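Local coordinates for endoglucanase, glycoside hydrolase family 5 protein (Cytophaga hutchinsonii, PDB 5IHS), which probably hydrolyses internal beta-1,4-glucosidic bonds of cellulose, as an endoglucanase of glycoside hydrolase family 5 with a TIM-barrel fold, at residues Y249-A254 with G313-D318; C280-S283 with P288-A291; G33-K38 with D48-R53; T27-Y32 with N149-I154; G94-P99 with I122-H127. All coordinates share one frame; numbering follows the deposited sequence.

Contact 1: residues Y249-A254 with G313-D318; sequences YGTCDA and GKLVRD
Tyr249 sets its CG between the backbone N and the carbonyl carbon (chi1 74°), and this swings the phenol out from the end of strand 244-249 until its hydroxyl meets Val316. Val316 faces the loop from its place on the helix and offers both methyls to it. Tyr249 OH stands 3.8 Å from Val316 CG1 and 3.9 Å from Val316 CG2, resting between the two branches. Thr251 puts OG1 between its backbone N and carbonyl carbon (chi1 60°), which turns the methyl toward the helix: Thr251 CG2 comes 3.7 Å from Val316 CG2. That same methyl lies 4.3 Å from Leu315 CD2, a looser touch. Threonine suits this place because its two branches do separate work, the methyl packing on the helix while the hydroxyl bonds to Ser312. The phenol oxygen likewise bonds to Tyr269 of helix 262-274. The last barrel helix, 311-329, is thus packed against the loop that follows strand 244-249 of the TIM barrel. Between the two segments the contact is van der Waals throughout, and the buried hydroxyls find their hydrogen-bond partners in other parts of the chain.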
# COMPACT_ATOMS: atom_id res chain seq x y z
N TYR A 249 1.11 1.66 7.26
CA TYR A 249 1.63 1.83 8.61
C TYR A 249 0.94 3.04 9.22
O TYR A 249 0.50 3.94 8.51
CB TYR A 249 3.17 2.00 8.65
CG TYR A 249 3.61 3.36 8.17
CD1 TYR A 249 3.76 3.62 6.82
CD2 TYR A 249 3.86 4.40 9.07
CE1 TYR A 249 4.11 4.89 6.36
CE2 TYR A 249 4.21 5.67 8.62
CZ TYR A 249 4.32 5.91 7.26
OH TYR A 249 4.65 7.17 6.84
N GLY A 250 0.88 3.06 10.54
CA GLY A 250 0.40 4.21 11.27
C GLY A 250 1.51 4.91 12.06
O GLY A 250 2.67 4.52 12.04
N THR A 251 1.10 5.95 12.78
CA THR A 251 1.98 6.66 13.70
C THR A 251 1.59 6.42 15.16
O THR A 251 2.17 7.04 16.06
CB THR A 251 1.93 8.16 13.42
OG1 THR A 251 0.58 8.59 13.61
CG2 THR A 251 2.42 8.49 12.01
N CYS A 252 0.63 5.54 15.42
CA CYS A 252 -0.03 5.45 16.71
C CYS A 252 -0.19 3.98 17.07
O CYS A 252 0.45 3.10 16.48
CB CYS A 252 -1.36 6.21 16.65
SG CYS A 252 -2.46 5.66 15.37
N ASP A 253 -1.03 3.67 18.04
CA ASP A 253 -1.17 2.25 18.28
C ASP A 253 -2.09 1.59 17.24
O ASP A 253 -2.71 2.24 16.38
CB ASP A 253 -1.51 1.92 19.73
CG ASP A 253 -2.83 2.41 20.12
OD1 ASP A 253 -3.71 2.38 19.25
OD2 ASP A 253 -2.98 2.82 21.30
N ALA A 254 -2.12 0.26 17.28
CA ALA A 254 -2.69 -0.54 16.21
C ALA A 254 -4.20 -0.36 16.08
O ALA A 254 -4.75 -0.74 15.05
CB ALA A 254 -2.35 -2.01 16.43
N GLY A 313 -0.76 13.57 10.37
CA GLY A 313 -0.61 14.01 8.99
C GLY A 313 0.61 14.89 8.80
O GLY A 313 1.34 14.75 7.81
N LYS A 314 0.85 15.82 9.73
CA LYS A 314 2.02 16.69 9.62
C LYS A 314 3.31 15.88 9.65
O LYS A 314 4.23 16.13 8.87
CB LYS A 314 2.03 17.72 10.75
CG LYS A 314 3.37 18.40 10.90
CD LYS A 314 3.36 19.49 11.95
CE LYS A 314 4.76 20.06 12.19
NZ LYS A 314 5.42 20.48 10.92
N LEU A 315 3.40 14.92 10.57
CA LEU A 315 4.61 14.11 10.68
C LEU A 315 4.89 13.38 9.37
O LEU A 315 6.01 13.40 8.85
CB LEU A 315 4.43 13.11 11.83
CG LEU A 315 5.63 12.23 12.16
CD1 LEU A 315 5.47 11.69 13.57
CD2 LEU A 315 5.79 11.06 11.19
N VAL A 316 3.87 12.73 8.83
CA VAL A 316 4.04 11.91 7.64
C VAL A 316 4.31 12.77 6.41
O VAL A 316 5.17 12.44 5.58
CB VAL A 316 2.79 11.03 7.48
CG1 VAL A 316 2.73 10.38 6.13
CG2 VAL A 316 2.72 10.04 8.64
N ARG A 317 3.56 13.87 6.27
CA ARG A 317 3.77 14.78 5.14
C ARG A 317 5.16 15.38 5.18
O ARG A 317 5.83 15.50 4.14
CB ARG A 317 2.71 15.88 5.15
CG ARG A 317 2.89 16.92 4.06
CD ARG A 317 1.77 17.96 4.10
NE ARG A 317 1.99 19.09 3.21
CZ ARG A 317 2.72 20.16 3.51
NH1 ARG A 317 3.33 20.28 4.68
NH2 ARG A 317 2.87 21.11 2.60
N ASP A 318 5.64 15.75 6.37
CA ASP A 318 6.99 16.30 6.45
C ASP A 318 8.03 15.28 6.00
O ASP A 318 8.99 15.63 5.30
CB ASP A 318 7.28 16.77 7.88
CG ASP A 318 6.57 18.07 8.27
OD1 ASP A 318 5.96 18.73 7.40
OD2 ASP A 318 6.65 18.44 9.47

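Contact 2: residues C280-S283 with P288-A291; sequences CNWS and PETA
Ser283 N gives a weak hydrogen bond to Ala291 O, 3.3 Å long and bent to 144° at the hydrogen. Ala291 also turns its methyl to the tryptophan: Ala291 CB lies 3.7 Å from Trp282 O and, near the plane of the indole at its edge, 4.2 Å from Trp282 CD1. A small residue is apt here, with the methyl already against that carbonyl and the two backbone segments so near that Trp282 O and Ala291 O, both acceptors, stand only 3.1 Å apart. The next shell is water. Water 1 lies 2.8 Å from both Asn281 OD1 and Ala291 O, with more acceptors in reach than it has protons. Water 2 takes the indole N-H at 2.9 Å from Trp282 NE1, in the ring plane, and donates to Glu289 OE2 over a short 2.5 Å. Water 3, hydrogen-bonded to Ser283 OG, donates to Glu289 OE2 over a longer 3.3 Å, so a single carboxylate oxygen receives two waters. The peptide between Trp282 and Ser283 is cis, and Ser283 CB lies over one face of the indole; a cis bond after the tryptophan of the eighth strand is familiar in family 5 enzymes. Strand 279-284 lies between strands 244-249 and 53-57 in the closed barrel, with the indole against His125 of strand 119-125 and the 288-291 loop leading on toward helix 311-329.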
# COMPACT_ATOMS: atom_id res chain seq x y z
N CYS A 280 3.60 3.27 2.86
CA CYS A 280 2.43 4.13 2.71
C CYS A 280 1.71 4.27 4.04
O CYS A 280 1.44 3.26 4.71
CB CYS A 280 1.40 3.55 1.73
SG CYS A 280 1.92 3.47 0.03
N ASN A 281 1.37 5.50 4.41
CA ASN A 281 0.73 5.79 5.69
C ASN A 281 -0.79 5.70 5.63
O ASN A 281 -1.43 6.16 4.68
CB ASN A 281 1.12 7.19 6.16
CG ASN A 281 0.41 7.60 7.44
OD1 ASN A 281 -0.43 8.51 7.43
ND2 ASN A 281 0.77 6.97 8.55
N TRP A 282 -1.36 5.15 6.70
CA TRP A 282 -2.80 5.11 6.94
C TRP A 282 -3.17 6.28 7.85
O TRP A 282 -2.70 6.30 9.00
CB TRP A 282 -3.13 3.79 7.63
CG TRP A 282 -4.59 3.51 7.85
CD1 TRP A 282 -5.31 3.76 8.98
CD2 TRP A 282 -5.49 2.90 6.92
NE1 TRP A 282 -6.60 3.34 8.81
CE2 TRP A 282 -6.74 2.80 7.56
CE3 TRP A 282 -5.36 2.43 5.61
CZ2 TRP A 282 -7.85 2.24 6.94
CZ3 TRP A 282 -6.47 1.86 4.99
CH2 TRP A 282 -7.70 1.76 5.67
N SER A 283 -3.98 7.24 7.40
CA SER A 283 -4.59 7.30 6.08
C SER A 283 -5.12 8.69 5.80
O SER A 283 -5.28 9.52 6.70
CB SER A 283 -5.79 6.34 5.96
OG SER A 283 -6.92 6.84 6.65
N PRO A 288 -12.36 11.32 13.32
CA PRO A 288 -11.66 11.93 14.48
C PRO A 288 -10.91 10.91 15.33
O PRO A 288 -11.24 10.65 16.50
CB PRO A 288 -12.82 12.61 15.22
CG PRO A 288 -14.01 11.81 14.88
CD PRO A 288 -13.82 11.36 13.47
N GLU A 289 -9.86 10.34 14.73
CA GLU A 289 -8.97 9.37 15.37
C GLU A 289 -7.53 9.75 15.05
O GLU A 289 -7.25 10.41 14.05
CB GLU A 289 -9.24 7.91 14.91
CG GLU A 289 -8.80 7.58 13.46
CD GLU A 289 -9.02 6.11 13.05
OE1 GLU A 289 -9.79 5.39 13.72
OE2 GLU A 289 -8.43 5.67 12.04
N THR A 290 -6.60 9.29 15.89
CA THR A 290 -5.19 9.69 15.77
C THR A 290 -4.62 9.40 14.39
O THR A 290 -3.80 10.18 13.89
CB THR A 290 -4.36 8.93 16.81
OG1 THR A 290 -4.96 9.08 18.10
CG2 THR A 290 -2.91 9.43 16.83
N ALA A 291 -4.95 8.25 13.80
CA ALA A 291 -4.31 7.85 12.55
C ALA A 291 -4.73 8.71 11.37
O ALA A 291 -4.02 8.73 10.36
CB ALA A 291 -4.60 6.38 12.23
O HOH W 1 -1.75 10.05 9.33
O HOH W 2 -8.22 3.34 11.20
O HOH W 3 -6.96 6.85 9.34

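Contact 3: residues G33-K38 with D48-R53; sequences GKLSVK and DTVQLR
Leu35 meets Val50 and Leu52 with its two methyl branches, one for each partner, and these apolar touches make up the contact. Leu35 CD2 sits 4.1 Å from Val50 CG2 and 4.2 Å from Val50 CG1, straddled by both branches of a side chain that crosses it at about a right angle. Leu35 CD1 meets Leu52 CD1 tip to tip at 4.1 Å. The two leucines hold CG anti to the carbonyl carbon (chi1 -56° for Leu35), a matched choice that extends each toward the other. Branched aliphatic residues fit this buried spot, where Tyr119, at the start of strand 119-125, touches both leucines. Strand 35-38 pairs antiparallel with strand 41-44 in a small hairpin that precedes the TIM barrel, and 48-53 is the connection from that hairpin into the first barrel strand, 53-57. Polar bonding is left to other partners. Ser36 shares backbone bonds with Val43, and Val50 with Met42, so the middle strand, 41-44, is bonded to both segments. Side chains on the other side of 48-53 answer to different groups: Gln51 NE2 donates to Ile277 O, and Arg53 forms a salt bridge with Asp273.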
# COMPACT_ATOMS: atom_id res chain seq x y z
N GLY A 33 10.19 3.81 -14.35
CA GLY A 33 9.65 2.85 -15.30
C GLY A 33 9.01 1.64 -14.65
O GLY A 33 8.49 1.68 -13.52
N LYS A 34 9.03 0.54 -15.39
CA LYS A 34 8.46 -0.72 -14.91
C LYS A 34 9.25 -1.21 -13.70
O LYS A 34 10.48 -1.20 -13.70
CB LYS A 34 8.56 -1.77 -16.01
CG LYS A 34 7.65 -1.54 -17.21
CD LYS A 34 7.90 -2.59 -18.28
CE LYS A 34 6.92 -2.52 -19.42
NZ LYS A 34 7.22 -3.58 -20.41
N LEU A 35 8.52 -1.67 -12.70
CA LEU A 35 9.09 -2.18 -11.46
C LEU A 35 9.14 -3.70 -11.46
O LEU A 35 8.31 -4.38 -12.06
CB LEU A 35 8.26 -1.71 -10.26
CG LEU A 35 8.09 -0.20 -10.16
CD1 LEU A 35 7.20 0.12 -8.96
CD2 LEU A 35 9.41 0.54 -10.05
N SER A 36 10.13 -4.23 -10.75
CA SER A 36 10.28 -5.67 -10.60
C SER A 36 10.97 -5.93 -9.26
O SER A 36 11.31 -5.00 -8.52
CB SER A 36 11.03 -6.27 -11.79
OG SER A 36 12.29 -5.67 -11.89
N VAL A 37 11.17 -7.21 -8.95
CA VAL A 37 11.76 -7.62 -7.68
C VAL A 37 13.04 -8.37 -7.97
O VAL A 37 13.05 -9.28 -8.81
CB VAL A 37 10.78 -8.48 -6.87
CG1 VAL A 37 11.41 -8.91 -5.54
CG2 VAL A 37 9.47 -7.73 -6.63
N LYS A 38 14.11 -8.01 -7.26
CA LYS A 38 15.38 -8.73 -7.29
C LYS A 38 15.81 -8.96 -5.84
O LYS A 38 16.16 -8.01 -5.14
CB LYS A 38 16.44 -7.91 -8.03
CG LYS A 38 17.85 -8.46 -7.99
CD LYS A 38 17.95 -9.83 -8.65
CE LYS A 38 19.41 -10.26 -8.82
NZ LYS A 38 20.06 -9.50 -9.92
N ASP A 48 17.65 1.30 -11.48
CA ASP A 48 17.54 1.91 -10.16
C ASP A 48 17.06 0.88 -9.15
O ASP A 48 16.24 0.02 -9.46
CB ASP A 48 16.49 3.02 -10.20
CG ASP A 48 16.85 4.13 -11.15
OD1 ASP A 48 17.72 4.95 -10.80
OD2 ASP A 48 16.25 4.20 -12.24
N THR A 49 17.56 1.00 -7.91
CA THR A 49 16.89 0.39 -6.77
C THR A 49 15.86 1.40 -6.27
O THR A 49 16.21 2.56 -5.99
CB THR A 49 17.88 -0.00 -5.68
OG1 THR A 49 18.85 -0.90 -6.23
CG2 THR A 49 17.16 -0.70 -4.52
N VAL A 50 14.59 1.01 -6.22
CA VAL A 50 13.48 1.93 -6.03
C VAL A 50 12.89 1.77 -4.64
O VAL A 50 12.65 0.65 -4.17
CB VAL A 50 12.40 1.69 -7.10
CG1 VAL A 50 11.22 2.62 -6.89
CG2 VAL A 50 12.96 1.89 -8.50
N GLN A 51 12.62 2.92 -4.00
CA GLN A 51 11.88 2.98 -2.74
C GLN A 51 10.80 4.04 -2.90
O GLN A 51 11.11 5.22 -3.12
CB GLN A 51 12.79 3.33 -1.57
CG GLN A 51 12.08 3.25 -0.24
CD GLN A 51 12.93 3.71 0.91
OE1 GLN A 51 14.07 4.15 0.72
NE2 GLN A 51 12.38 3.65 2.10
N LEU A 52 9.54 3.62 -2.83
CA LEU A 52 8.39 4.50 -2.95
C LEU A 52 7.91 4.89 -1.55
O LEU A 52 8.07 4.14 -0.59
CB LEU A 52 7.26 3.78 -3.69
CG LEU A 52 7.62 3.29 -5.09
CD1 LEU A 52 6.46 2.54 -5.72
CD2 LEU A 52 8.08 4.42 -6.01
N ARG A 53 7.31 6.08 -1.45
CA ARG A 53 6.70 6.50 -0.19
C ARG A 53 5.46 7.31 -0.53
O ARG A 53 5.48 8.13 -1.46
CB ARG A 53 7.61 7.40 0.65
CG ARG A 53 9.00 6.88 0.94
CD ARG A 53 9.79 8.00 1.62
NE ARG A 53 11.13 7.57 1.97
CZ ARG A 53 12.16 7.57 1.14
NH1 ARG A 53 12.03 8.05 -0.10
NH2 ARG A 53 13.33 7.13 1.56

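Contact 4: residues T27-Y32 with N149-I154; sequences TIVEKY and NIPNII
A polar amide laid against valine methyls is the odd feature here: Asn152 ND2 is 3.5 Å from Val29 CG2, a van der Waals approach, while the hydrogen bond of the amide goes elsewhere. The setting is the N-terminal end of the TIM barrel, where the short helix 28-32 packs on the type I beta turn from Ile150 to Ile153 that leads into strand 153-156. Val29 reaches the turn with both branches, its side chain crossing that of Asn152 at about a right angle. Its CG1, anti to the backbone N (chi1 172°), lies 3.8 Å from Asn152 OD1 and 4.0 Å from Asn152 ND2, so it spans the amide instead of meeting one end. Asn152 ND2 donates to Ile118 O just before strand 119-125. With an alanine here, that carbonyl would probably lose its side-chain donor and a gap would open beside the methyls of Val29. Proline suits the second position of the turn, where its ring fixes phi and offers a rigid apolar edge to the helix. The helix itself starts with a capping box: Glu30 N donates to Thr27 OG1 at 3.0 Å, and Thr27 N returns a bond to Glu30 OE1 from above the carboxylate plane. On the turn, Pro151 CG touches Val29 CG1 at 3.7 Å.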
# COMPACT_ATOMS: atom_id res chain seq x y z
N THR A 27 7.89 12.56 -15.34
CA THR A 27 7.18 12.15 -14.14
C THR A 27 7.98 11.09 -13.39
O THR A 27 8.97 10.54 -13.88
CB THR A 27 5.85 11.51 -14.53
OG1 THR A 27 6.13 10.33 -15.29
CG2 THR A 27 4.97 12.46 -15.34
N ILE A 28 7.52 10.77 -12.17
CA ILE A 28 8.15 9.74 -11.36
C ILE A 28 8.14 8.41 -12.09
O ILE A 28 9.13 7.67 -12.08
CB ILE A 28 7.42 9.63 -10.01
CG1 ILE A 28 7.55 10.92 -9.18
CG2 ILE A 28 7.89 8.40 -9.24
CD1 ILE A 28 8.95 11.23 -8.71
N VAL A 29 7.01 8.05 -12.69
CA VAL A 29 6.90 6.77 -13.37
C VAL A 29 7.76 6.76 -14.63
O VAL A 29 8.32 5.73 -15.01
CB VAL A 29 5.42 6.44 -13.62
CG1 VAL A 29 5.24 5.24 -14.50
CG2 VAL A 29 4.71 6.21 -12.27
N GLU A 30 7.92 7.91 -15.30
CA GLU A 30 8.87 7.96 -16.41
C GLU A 30 10.31 7.80 -15.93
O GLU A 30 11.13 7.18 -16.61
CB GLU A 30 8.70 9.26 -17.21
CG GLU A 30 7.45 9.25 -18.06
CD GLU A 30 7.12 10.59 -18.69
OE1 GLU A 30 7.73 11.61 -18.31
OE2 GLU A 30 6.22 10.62 -19.56
N LYS A 31 10.62 8.32 -14.75
CA LYS A 31 11.97 8.19 -14.19
C LYS A 31 12.33 6.74 -13.91
O LYS A 31 13.40 6.26 -14.33
CB LYS A 31 12.10 9.04 -12.92
CG LYS A 31 13.47 8.96 -12.24
CD LYS A 31 13.48 9.68 -10.90
CE LYS A 31 14.81 9.58 -10.19
NZ LYS A 31 15.89 10.34 -10.87
N TYR A 32 11.48 6.02 -13.19
CA TYR A 32 11.83 4.67 -12.74
C TYR A 32 11.32 3.58 -13.67
O TYR A 32 11.92 2.50 -13.74
CB TYR A 32 11.30 4.42 -11.33
CG TYR A 32 11.96 5.21 -10.22
CD1 TYR A 32 13.34 5.34 -10.14
CD2 TYR A 32 11.19 5.80 -9.23
CE1 TYR A 32 13.93 6.04 -9.09
CE2 TYR A 32 11.77 6.50 -8.19
CZ TYR A 32 13.13 6.62 -8.11
OH TYR A 32 13.65 7.32 -7.04
N ASN A 149 -0.88 -3.39 -19.20
CA ASN A 149 0.29 -2.91 -19.93
C ASN A 149 0.89 -1.61 -19.35
O ASN A 149 1.65 -0.94 -20.06
CB ASN A 149 -0.05 -2.70 -21.41
CG ASN A 149 1.18 -2.74 -22.31
OD1 ASN A 149 2.18 -3.38 -21.98
ND2 ASN A 149 1.10 -2.07 -23.46
N ILE A 150 0.62 -1.27 -18.10
CA ILE A 150 0.84 0.08 -17.59
C ILE A 150 1.78 0.02 -16.40
O ILE A 150 1.50 -0.71 -15.44
CB ILE A 150 -0.49 0.77 -17.25
CG1 ILE A 150 -1.32 0.81 -18.54
CG2 ILE A 150 -0.25 2.16 -16.71
CD1 ILE A 150 -2.68 1.36 -18.39
N PRO A 151 2.88 0.78 -16.38
CA PRO A 151 3.90 0.57 -15.34
C PRO A 151 3.52 1.09 -13.97
O PRO A 151 4.17 0.73 -12.98
CB PRO A 151 5.12 1.32 -15.89
CG PRO A 151 4.52 2.39 -16.79
CD PRO A 151 3.34 1.72 -17.43
N ASN A 152 2.49 1.92 -13.87
CA ASN A 152 2.13 2.52 -12.59
C ASN A 152 1.56 1.51 -11.59
O ASN A 152 1.51 1.82 -10.40
CB ASN A 152 1.05 3.58 -12.81
CG ASN A 152 1.41 4.58 -13.88
OD1 ASN A 152 1.59 4.22 -15.05
ND2 ASN A 152 1.45 5.86 -13.51
N ILE A 153 1.07 0.36 -12.06
CA ILE A 153 0.20 -0.51 -11.27
C ILE A 153 1.00 -1.43 -10.37
O ILE A 153 1.91 -2.13 -10.83
CB ILE A 153 -0.68 -1.36 -12.20
CG1 ILE A 153 -1.37 -0.53 -13.30
CG2 ILE A 153 -1.65 -2.22 -11.38
CD1 ILE A 153 -2.33 0.49 -12.78
N ILE A 154 0.59 -1.50 -9.10
CA ILE A 154 1.01 -2.50 -8.12
C ILE A 154 -0.26 -3.13 -7.57
O ILE A 154 -1.20 -2.42 -7.20
CB ILE A 154 1.82 -1.83 -6.99
CG1 ILE A 154 3.07 -1.13 -7.55
CG2 ILE A 154 2.18 -2.85 -5.91
CD1 ILE A 154 3.68 -0.13 -6.58

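Contact 5: residues G94-P99 with I122-H127; sequences GYLENP and IDYHSH
Tyr124 reaches out from strand 119-125 and brings its phenol end between Tyr95 and Leu96, the pair that receive it on the loop. Its CG stands anti to the backbone N (chi1 -160°), which carries the ring away from the strand toward that loop. Tyr124 OH comes 4.0 Å from Leu96 CD2 and 4.1 Å from Tyr95 CD2, while Tyr124 CE1 is also 4.1 Å from Tyr95 CD2. The two tyrosine side chains cross at about a right angle, and the touch is oblique, at Tyr95 CD2. Tyr95 also packs edge-to-face with Phe139 of helix 133-147. A long aromatic suits position 124, because the backbones stay 9.0 Å apart between Tyr95 CA and Tyr124 CA and a short side chain could not span them. Leu96 supplies a branched aliphatic end that also lies on Ala135. The neighbours of Tyr124 along the strand turn the other way: His125 ND1 donates to Asp123 OD2 over 2.6 Å, on the syn side of the carboxylate. This alternation is that of a TIM-barrel strand near its C-terminal end, polar residues facing the barrel interior and apolar or aromatic ones the surrounding helices and loops.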
# COMPACT_ATOMS: atom_id res chain seq x y z
N GLY A 94 -18.94 -3.36 1.09
CA GLY A 94 -17.92 -3.00 0.14
C GLY A 94 -18.14 -3.66 -1.20
O GLY A 94 -19.27 -3.81 -1.67
N TYR A 95 -17.03 -4.10 -1.81
CA TYR A 95 -17.04 -4.64 -3.17
C TYR A 95 -17.96 -5.85 -3.33
O TYR A 95 -18.60 -6.01 -4.37
CB TYR A 95 -15.61 -4.98 -3.57
CG TYR A 95 -15.51 -5.69 -4.90
CD1 TYR A 95 -15.66 -4.98 -6.09
CD2 TYR A 95 -15.29 -7.06 -4.98
CE1 TYR A 95 -15.60 -5.60 -7.32
CE2 TYR A 95 -15.23 -7.69 -6.22
CZ TYR A 95 -15.39 -6.95 -7.38
OH TYR A 95 -15.33 -7.58 -8.60
N LEU A 96 -18.00 -6.76 -2.35
CA LEU A 96 -18.84 -7.94 -2.54
C LEU A 96 -20.30 -7.57 -2.73
O LEU A 96 -21.00 -8.18 -3.55
CB LEU A 96 -18.67 -8.94 -1.39
CG LEU A 96 -17.28 -9.55 -1.23
CD1 LEU A 96 -17.25 -10.47 -0.02
CD2 LEU A 96 -16.83 -10.29 -2.48
N GLU A 97 -20.78 -6.57 -2.00
CA GLU A 97 -22.17 -6.13 -2.11
C GLU A 97 -22.38 -5.09 -3.19
O GLU A 97 -23.46 -5.06 -3.81
CB GLU A 97 -22.62 -5.53 -0.78
CG GLU A 97 -22.80 -6.55 0.32
CD GLU A 97 -24.25 -6.88 0.54
OE1 GLU A 97 -24.97 -7.09 -0.46
OE2 GLU A 97 -24.67 -6.91 1.72
N ASN A 98 -21.39 -4.24 -3.44
CA ASN A 98 -21.53 -3.08 -4.32
C ASN A 98 -20.36 -3.05 -5.29
O ASN A 98 -19.53 -2.13 -5.26
CB ASN A 98 -21.58 -1.81 -3.48
CG ASN A 98 -22.68 -1.84 -2.44
OD1 ASN A 98 -22.42 -1.87 -1.24
ND2 ASN A 98 -23.91 -1.86 -2.90
N PRO A 99 -20.24 -4.06 -6.16
CA PRO A 99 -19.00 -4.17 -6.95
C PRO A 99 -18.76 -3.01 -7.89
O PRO A 99 -17.63 -2.53 -8.00
CB PRO A 99 -19.16 -5.52 -7.67
CG PRO A 99 -20.63 -5.82 -7.62
CD PRO A 99 -21.13 -5.21 -6.35
N ILE A 122 -3.44 -1.13 -5.99
CA ILE A 122 -4.82 -1.59 -6.00
C ILE A 122 -4.93 -2.60 -4.87
O ILE A 122 -4.47 -3.74 -5.00
CB ILE A 122 -5.19 -2.22 -7.35
CG1 ILE A 122 -5.07 -1.20 -8.49
CG2 ILE A 122 -6.60 -2.83 -7.29
CD1 ILE A 122 -5.23 -1.80 -9.86
N ASP A 123 -5.51 -2.19 -3.73
CA ASP A 123 -5.57 -2.97 -2.50
C ASP A 123 -6.95 -3.59 -2.29
O ASP A 123 -7.95 -2.87 -2.12
CB ASP A 123 -5.17 -2.07 -1.33
CG ASP A 123 -5.62 -2.57 0.04
OD1 ASP A 123 -5.66 -3.79 0.30
OD2 ASP A 123 -5.89 -1.65 0.89
N TYR A 124 -7.00 -4.92 -2.31
CA TYR A 124 -8.18 -5.70 -1.97
C TYR A 124 -8.24 -5.73 -0.45
O TYR A 124 -7.58 -6.55 0.20
CB TYR A 124 -8.06 -7.09 -2.59
CG TYR A 124 -9.35 -7.86 -2.74
CD1 TYR A 124 -10.28 -7.49 -3.71
CD2 TYR A 124 -9.63 -8.96 -1.95
CE1 TYR A 124 -11.46 -8.19 -3.87
CE2 TYR A 124 -10.81 -9.67 -2.12
CZ TYR A 124 -11.72 -9.28 -3.07
OH TYR A 124 -12.90 -9.95 -3.27
N HIS A 125 -9.00 -4.80 0.12
CA HIS A 125 -8.88 -4.45 1.53
C HIS A 125 -9.79 -5.36 2.35
O HIS A 125 -10.85 -4.97 2.84
CB HIS A 125 -9.15 -2.97 1.75
CG HIS A 125 -8.56 -2.44 3.01
ND1 HIS A 125 -7.24 -2.09 3.12
CD2 HIS A 125 -9.12 -2.22 4.23
CE1 HIS A 125 -7.01 -1.65 4.34
NE2 HIS A 125 -8.13 -1.73 5.04
N SER A 126 -9.33 -6.60 2.48
CA SER A 126 -10.07 -7.69 3.09
C SER A 126 -9.28 -8.33 4.23
O SER A 126 -8.05 -8.36 4.22
CB SER A 126 -10.35 -8.78 2.05
OG SER A 126 -11.04 -9.89 2.60
N HIS A 127 -10.04 -8.87 5.19
CA HIS A 127 -9.54 -9.72 6.27
C HIS A 127 -9.90 -11.19 6.07
O HIS A 127 -9.61 -12.01 6.95
CB HIS A 127 -10.08 -9.27 7.63
CG HIS A 127 -9.60 -7.92 8.07
ND1 HIS A 127 -8.26 -7.61 8.20
CD2 HIS A 127 -10.28 -6.81 8.44
CE1 HIS A 127 -8.15 -6.36 8.61
NE2 HIS A 127 -9.36 -5.85 8.79

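How the contacts relate
From the N terminus, helix 28-32 opens contact 4, which closes only at the turn before strand 153-156 and so spans roughly the first half of the barrel. Two shorter loops lie within that span: contact 3, joining the N-terminal hairpin to the lead-in of strand 53-57, and contact 5, tying the loop after strand 83-89 to strand 119-125. Contacts 3 and 5 follow in series, with centres about 27 Å apart. Contact 1 then joins the end of strand 244-249 to helix 311-329 and encloses contact 2. None cross. Contacts 2 and 5 touch across the barrel, where Trp282 packs on His125.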